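Local coordinates for 4-oxalocrotonate decarboxylase NahK (Pseudomonas putida, PDB 5D2K), which catalyses the metal-assisted decarboxylation of 4-oxalocrotonate to 2-oxopent-4-enoate and carbon dioxide in the breakdown of naphthalene, at residues D46-Q51 with T85-F90; I149-E154 with V164-S169. The protein carries 1 engineered substitution. All blocks are in the same frame, centred on the assembly; numbering follows the deposited sequence.

Contact 1: D46-Q51 with T85-F90; sequences DAYDVQ and TPIYGF. With EDO (1,2-ethanediol), chain H.
The phenol oxygen of Tyr48 is gripped from two directions: the backbone N of Tyr88 donates to Tyr48 OH over 3.2 Å, and a water lying in the plane of the ring sits 2.6 Å from the same oxygen. That water also donates to Pro86 O, so the hydroxyl is linked to the strand directly at Tyr88 N and through the water at Pro86 O, just before the strand. Beside this bond the two tyrosine rings form an offset stack, centroids 4.5 Å apart and planes tilted by 27°. Tyr48 CE1 stands over the centre of the Tyr88 ring, 3.4 Å from Tyr88 CZ. A chi1 of 69° tucks the Tyr88 ring in between its own N and C=O and brings its end nearer to helix 44-60. 1,2-Ethanediol, probably from the crystallisation liquor, lies over a face of Tyr48 with C1 and takes a hydrogen bond of 2.8 Å from Tyr88 OH on its O1.

One helical turn on, the extended chain of Gln51 brings its amide to the strand. Gln51 NE2 donates to a lone pair of Tyr88 O over 3.0 Å, nearly straight at 166°, while OE1 lies against Gly89 CA. A leucine in place of Tyr48 would probably leave Tyr88 N without its acceptor here and the Tyr88 ring without its stacking partner. Helix 44-60 is tied by side chains to both the N-H and the C=O of one strand residue, Tyr88, whose neighbours Ile87 and Gly89 lie close to Leu72 and Lys69, which hydrogen-bond the bound 2-oxoadipic acid.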
loop_
_atom_site.group_PDB
_atom_site.type_symbol
_atom_site.label_atom_id
_atom_site.label_comp_id
_atom_site.label_asym_id
_atom_site.label_seq_id
_atom_site.Cartn_x
_atom_site.Cartn_y
_atom_site.Cartn_z
ATOM N N ASP A 46 14.174 -6.350 -11.583
ATOM C CA ASP A 46 14.037 -7.737 -11.103
ATOM C C ASP A 46 12.906 -7.864 -10.080
ATOM O O ASP A 46 12.059 -8.753 -10.165
ATOM C CB ASP A 46 15.327 -8.235 -10.438
ATOM C CG ASP A 46 16.453 -8.525 -11.417
ATOM O OD1 ASP A 46 16.206 -9.018 -12.538
ATOM O OD2 ASP A 46 17.609 -8.277 -11.017
ATOM N N ALA A 47 12.921 -6.973 -9.095
ATOM C CA ALA A 47 11.972 -7.033 -7.994
ATOM C C ALA A 47 10.549 -6.781 -8.479
ATOM O O ALA A 47 9.611 -7.448 -8.034
ATOM C CB ALA A 47 12.360 -6.029 -6.916
ATOM N N TYR A 48 10.374 -5.835 -9.400
ATOM C CA TYR A 48 9.030 -5.603 -9.913
ATOM C C TYR A 48 8.583 -6.771 -10.805
ATOM O O TYR A 48 7.396 -7.095 -10.830
ATOM C CB TYR A 48 8.938 -4.263 -10.656
ATOM C CG TYR A 48 8.678 -3.086 -9.720
ATOM C CD1 TYR A 48 7.449 -2.946 -9.061
ATOM C CD2 TYR A 48 9.659 -2.132 -9.474
ATOM C CE1 TYR A 48 7.208 -1.875 -8.197
ATOM C CE2 TYR A 48 9.425 -1.056 -8.615
ATOM C CZ TYR A 48 8.198 -0.937 -7.981
ATOM O OH TYR A 48 7.959 0.116 -7.118
ATOM N N ASP A 49 9.523 -7.423 -11.497
ATOM C CA ASP A 49 9.196 -8.641 -12.245
ATOM C C ASP A 49 8.611 -9.685 -11.296
ATOM O O ASP A 49 7.604 -10.334 -11.602
ATOM C CB ASP A 49 10.435 -9.246 -12.938
ATOM C CG ASP A 49 10.856 -8.490 -14.192
ATOM O OD1 ASP A 49 10.127 -7.598 -14.670
ATOM O OD2 ASP A 49 11.944 -8.820 -14.722
ATOM N N VAL A 50 9.258 -9.847 -10.144
ATOM C CA VAL A 50 8.777 -10.800 -9.159
ATOM C C VAL A 50 7.393 -10.387 -8.639
ATOM O O VAL A 50 6.492 -11.220 -8.563
ATOM C CB VAL A 50 9.777 -10.952 -7.996
ATOM C CG1 VAL A 50 9.183 -11.776 -6.854
ATOM C CG2 VAL A 50 11.071 -11.592 -8.495
ATOM N N GLN A 51 7.222 -9.109 -8.304
ATOM C CA GLN A 51 5.932 -8.627 -7.818
ATOM C C GLN A 51 4.804 -8.866 -8.820
ATOM O O GLN A 51 3.717 -9.337 -8.449
ATOM C CB GLN A 51 5.992 -7.133 -7.485
ATOM C CG GLN A 51 4.695 -6.647 -6.818
ATOM C CD GLN A 51 4.607 -5.140 -6.720
ATOM O OE1 GLN A 51 3.785 -4.510 -7.393
ATOM N NE2 GLN A 51 5.433 -4.550 -5.859
ATOM N N THR A 85 12.864 5.771 -1.035
ATOM C CA THR A 85 12.425 5.536 -2.409
ATOM C C THR A 85 10.965 5.075 -2.464
ATOM O O THR A 85 10.637 4.000 -1.953
ATOM C CB THR A 85 13.301 4.472 -3.104
ATOM O OG1 THR A 85 13.153 3.218 -2.428
ATOM C CG2 THR A 85 14.770 4.880 -3.082
ATOM N N PRO A 86 10.087 5.878 -3.086
ATOM C CA PRO A 86 8.678 5.484 -3.217
ATOM C C PRO A 86 8.503 4.273 -4.115
ATOM O O PRO A 86 9.142 4.155 -5.165
ATOM C CB PRO A 86 8.015 6.707 -3.846
ATOM C CG PRO A 86 8.983 7.843 -3.602
ATOM C CD PRO A 86 10.333 7.204 -3.674
ATOM N N ILE A 87 7.613 3.390 -3.688
ATOM C CA ILE A 87 7.370 2.123 -4.365
ATOM C C ILE A 87 5.872 1.917 -4.513
ATOM O O ILE A 87 5.074 2.627 -3.885
ATOM C CB ILE A 87 7.983 0.950 -3.577
ATOM C CG1 ILE A 87 7.364 0.871 -2.178
ATOM C CG2 ILE A 87 9.504 1.116 -3.479
ATOM C CD1 ILE A 87 7.912 -0.293 -1.328
ATOM N N TYR A 88 5.477 0.957 -5.343
ATOM C CA TYR A 88 4.071 0.604 -5.424
ATOM C C TYR A 88 3.902 -0.912 -5.273
ATOM O O TYR A 88 4.867 -1.667 -5.374
ATOM C CB TYR A 88 3.434 1.098 -6.735
ATOM C CG TYR A 88 3.896 0.398 -8.005
ATOM C CD1 TYR A 88 3.371 -0.835 -8.383
ATOM C CD2 TYR A 88 4.857 0.983 -8.829
ATOM C CE1 TYR A 88 3.794 -1.462 -9.551
ATOM C CE2 TYR A 88 5.279 0.375 -9.993
ATOM C CZ TYR A 88 4.753 -0.853 -10.350
ATOM O OH TYR A 88 5.180 -1.474 -11.509
ATOM N N GLY A 89 2.668 -1.326 -5.013
ATOM C CA GLY A 89 2.291 -2.730 -5.011
ATOM C C GLY A 89 0.822 -2.832 -5.375
ATOM O O GLY A 89 0.164 -1.814 -5.614
ATOM N N PHE A 90 0.299 -4.054 -5.436
ATOM C CA PHE A 90 -1.100 -4.257 -5.812
ATOM C C PHE A 90 -1.946 -4.747 -4.639
ATOM O O PHE A 90 -1.415 -5.254 -3.644
ATOM C CB PHE A 90 -1.202 -5.260 -6.975
ATOM C CG PHE A 90 -0.813 -6.666 -6.592
ATOM C CD1 PHE A 90 -1.746 -7.534 -6.033
ATOM C CD2 PHE A 90 0.490 -7.107 -6.758
ATOM C CE1 PHE A 90 -1.382 -8.823 -5.655
ATOM C CE2 PHE A 90 0.860 -8.382 -6.392
ATOM C CZ PHE A 90 -0.078 -9.247 -5.833
HETATM C C1 EDO H . 8.609 -0.019 -12.205
HETATM O O1 EDO H . 7.245 0.061 -12.674
HETATM C C2 EDO H . 8.995 1.232 -11.417
HETATM O O2 EDO H . 10.429 1.328 -11.327
HETATM O O HOH W 1 9.692 2.061 -7.019
#

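Contact 2: I149-E154 with V164-S169. With OOG (2-oxoadipic acid), chain D.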
loop_
_atom_site.group_PDB
_atom_site.type_symbol
_atom_site.label_atom_id
_atom_site.label_comp_id
_atom_site.label_asym_id
_atom_site.label_seq_id
_atom_site.Cartn_x
_atom_site.Cartn_y
_atom_site.Cartn_z
ATOM N N ILE A 149 -0.204 -3.373 7.077
ATOM C CA ILE A 149 0.991 -3.868 6.400
ATOM C C ILE A 149 1.638 -4.956 7.228
ATOM O O ILE A 149 1.489 -4.998 8.451
ATOM C CB ILE A 149 2.014 -2.758 6.106
ATOM C CG1 ILE A 149 2.358 -1.978 7.372
ATOM C CG2 ILE A 149 1.507 -1.852 4.974
ATOM C CD1 ILE A 149 3.566 -1.042 7.192
ATOM N N ASP A 150 2.330 -5.856 6.547
ATOM C CA ASP A 150 2.844 -7.052 7.203
ATOM C C ASP A 150 3.964 -7.634 6.361
ATOM O O ASP A 150 3.762 -8.581 5.594
ATOM C CB ASP A 150 1.703 -8.064 7.410
ATOM C CG ASP A 150 2.071 -9.188 8.357
ATOM O OD1 ASP A 150 2.853 -8.941 9.290
ATOM O OD2 ASP A 150 1.569 -10.317 8.171
ATOM N N SER A 151 5.156 -7.058 6.487
ATOM C CA SER A 151 6.293 -7.528 5.704
ATOM C C SER A 151 6.557 -8.998 5.969
ATOM O O SER A 151 6.534 -9.434 7.119
ATOM C CB SER A 151 7.543 -6.716 6.035
ATOM O OG SER A 151 8.676 -7.226 5.337
ATOM N N ARG A 152 6.805 -9.755 4.910
ATOM C CA ARG A 152 7.140 -11.162 5.090
ATOM C C ARG A 152 8.615 -11.345 5.487
ATOM O O ARG A 152 9.056 -12.467 5.688
ATOM C CB ARG A 152 6.800 -11.959 3.818
ATOM C CG ARG A 152 5.363 -12.540 3.816
ATOM C CD ARG A 152 4.266 -11.465 4.019
ATOM N NE ARG A 152 4.246 -10.509 2.911
ATOM C CZ ARG A 152 3.199 -9.757 2.576
ATOM N NH1 ARG A 152 3.304 -8.915 1.543
ATOM N NH2 ARG A 152 2.047 -9.841 3.244
ATOM N N TYR A 153 9.367 -10.255 5.626
ATOM C CA TYR A 153 10.759 -10.370 6.064
ATOM C C TYR A 153 10.867 -10.235 7.567
ATOM O O TYR A 153 10.134 -9.466 8.183
ATOM C CB TYR A 153 11.638 -9.331 5.359
ATOM C CG TYR A 153 11.573 -9.498 3.866
ATOM C CD1 TYR A 153 12.044 -10.653 3.256
ATOM C CD2 TYR A 153 11.001 -8.516 3.073
ATOM C CE1 TYR A 153 11.962 -10.819 1.885
ATOM C CE2 TYR A 153 10.907 -8.667 1.709
ATOM C CZ TYR A 153 11.391 -9.818 1.121
ATOM O OH TYR A 153 11.292 -9.940 -0.240
ATOM N N GLU A 154 11.782 -11.014 8.147
ATOM C CA GLU A 154 11.929 -11.098 9.595
ATOM C C GLU A 154 12.218 -9.739 10.211
ATOM O O GLU A 154 12.968 -8.939 9.648
ATOM C CB GLU A 154 13.041 -12.086 9.973
ATOM C CG GLU A 154 13.290 -12.170 11.475
ATOM C CD GLU A 154 14.202 -13.313 11.861
ATOM O OE1 GLU A 154 14.719 -13.994 10.952
ATOM O OE2 GLU A 154 14.395 -13.530 13.077
ATOM N N VAL A 164 9.873 -4.434 -2.522
ATOM C CA VAL A 164 9.127 -4.426 -3.770
ATOM C C VAL A 164 8.742 -5.845 -4.182
ATOM O O VAL A 164 7.608 -6.087 -4.580
ATOM C CB VAL A 164 9.934 -3.750 -4.893
ATOM C CG1 VAL A 164 9.318 -4.032 -6.251
ATOM C CG2 VAL A 164 10.006 -2.246 -4.643
ATOM N N ALA A 165 9.689 -6.777 -4.089
ATOM C CA ALA A 165 9.433 -8.162 -4.462
ATOM C C ALA A 165 8.326 -8.790 -3.604
ATOM O O ALA A 165 7.606 -9.675 -4.071
ATOM C CB ALA A 165 10.724 -8.986 -4.349
ATOM N N ASP A 166 8.227 -8.330 -2.353
ATOM C CA ASP A 166 7.194 -8.738 -1.390
ATOM C C ASP A 166 5.928 -7.858 -1.482
ATOM O O ASP A 166 5.190 -7.685 -0.502
ATOM C CB ASP A 166 7.797 -8.692 0.029
ATOM C CG ASP A 166 6.877 -9.250 1.111
ATOM O OD1 ASP A 166 6.166 -10.241 0.869
ATOM O OD2 ASP A 166 6.886 -8.680 2.228
ATOM N N ASN A 167 5.678 -7.312 -2.669
ATOM C CA ASN A 167 4.479 -6.521 -2.921
ATOM C C ASN A 167 4.282 -5.394 -1.901
ATOM O O ASN A 167 3.169 -5.126 -1.449
ATOM C CB ASN A 167 3.241 -7.421 -2.950
ATOM C CG ASN A 167 2.036 -6.710 -3.535
ATOM O OD1 ASN A 167 2.193 -5.828 -4.377
ATOM N ND2 ASN A 167 0.841 -7.067 -3.079
ATOM N N ALA A 168 5.385 -4.743 -1.554
ATOM C CA ALA A 168 5.368 -3.598 -0.638
ATOM C C ALA A 168 4.623 -3.904 0.672
ATOM O O ALA A 168 3.949 -3.042 1.221
ATOM C CB ALA A 168 4.760 -2.382 -1.334
ATOM N N SER A 169 4.779 -5.134 1.169
ATOM C CA SER A 169 4.271 -5.543 2.491
ATOM C C SER A 169 2.739 -5.548 2.597
ATOM O O SER A 169 2.184 -5.578 3.698
ATOM C CB SER A 169 4.849 -4.640 3.591
ATOM O OG SER A 169 6.269 -4.540 3.497
HETATM C C2 OOG D . 6.252 -0.922 3.044
HETATM C C3 OOG D . 4.830 -0.429 2.832
HETATM C C4 OOG D . 4.801 1.078 2.683
HETATM C C6 OOG D . 3.153 3.071 3.018
HETATM O O4 OOG D . 1.977 3.504 3.042
HETATM O O3 OOG D . 4.123 3.831 3.266
HETATM C C5 OOG D . 3.387 1.614 2.706
HETATM C C1 OOG D . 6.524 -1.103 4.524
HETATM O O1 OOG D . 6.783 -2.247 4.999
HETATM O O2 OOG D . 6.498 -0.097 5.281
HETATM O O5 OOG D . 2.418 0.921 2.481
HETATM O O HOH W 2 8.249 -6.402 2.781
#
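Arg152 and Asp166 meet with guanidinium and carboxylate planes almost perpendicular, 89° apart. The arginine chain bends at chi2 and chi3, curls back alongside the aspartate and presents its NE edge: NE donates to the syn lone pair of Asp166 OD1 over 2.8 Å, the core of a salt bridge, and NH1 donates in the guanidinium plane to Asp166 O at 3.0 Å. The other carboxylate oxygen, OD2, takes the backbone N of Arg152 at 2.9 Å in a nearly straight bond (174°). With chi1 at -173° the Asp166 carboxylate swings away from its own N-H and out to the loop 149-154.

Asp166 is the first residue beyond helix 160-165 to leave helical backbone angles, and Asn167, with positive phi, is the C-prime residue of a Schellman motif. Asp166 O, at the start of this turn, accepts from Ser169 N as well as from Arg152 NH1, the two donors arriving from opposite faces of its plane. On the far loop Ser151 OG accepts from Tyr153 N, an ST turn. The Tyr153 ring and the Asp166 side chain lie alongside, running opposite ways, with Tyr153 CE2 within 3.5 Å of Asp166 CB, while Tyr153 OH bonds to Ser162 O.

A water joins Ser151 OG to Asp166 OD2 and Ser169 OG, donating to the last two. Ser169 OG in turn donates to O1 of 2-oxoadipic acid over 2.8 Å, and the tip of Ile149, CD1, rests 3.6 Å from O2 of the same carboxylate. Nearby, Asp150 N donates to Ser169 O at 2.9 Å, tying the end of strand 139-149 to the start of strand 170-175.

How the contacts relate
Both contacts are buried, and they meet at helix 160-165 and the turn after it. Gln51 NE2 of contact 1 hydrogen-bonds Val164 O of contact 2, and Asn167 OD1 accepts from Phe90 N at 2.8 Å, so the turn is held from strand 87-92 as well. Contact 1 sets a helix against a strand, largely through aromatic stacking and neutral hydrogen bonds; contact 2 joins a loop to a helix end through a buried charge pair and a water. Their relation to the active site differs too: residues of 149-154 and 164-169 line the 2-oxoadipic acid pocket directly, whereas 46-51 packs on strand 87-92, which pairs with strand 65-71 carrying Lys69.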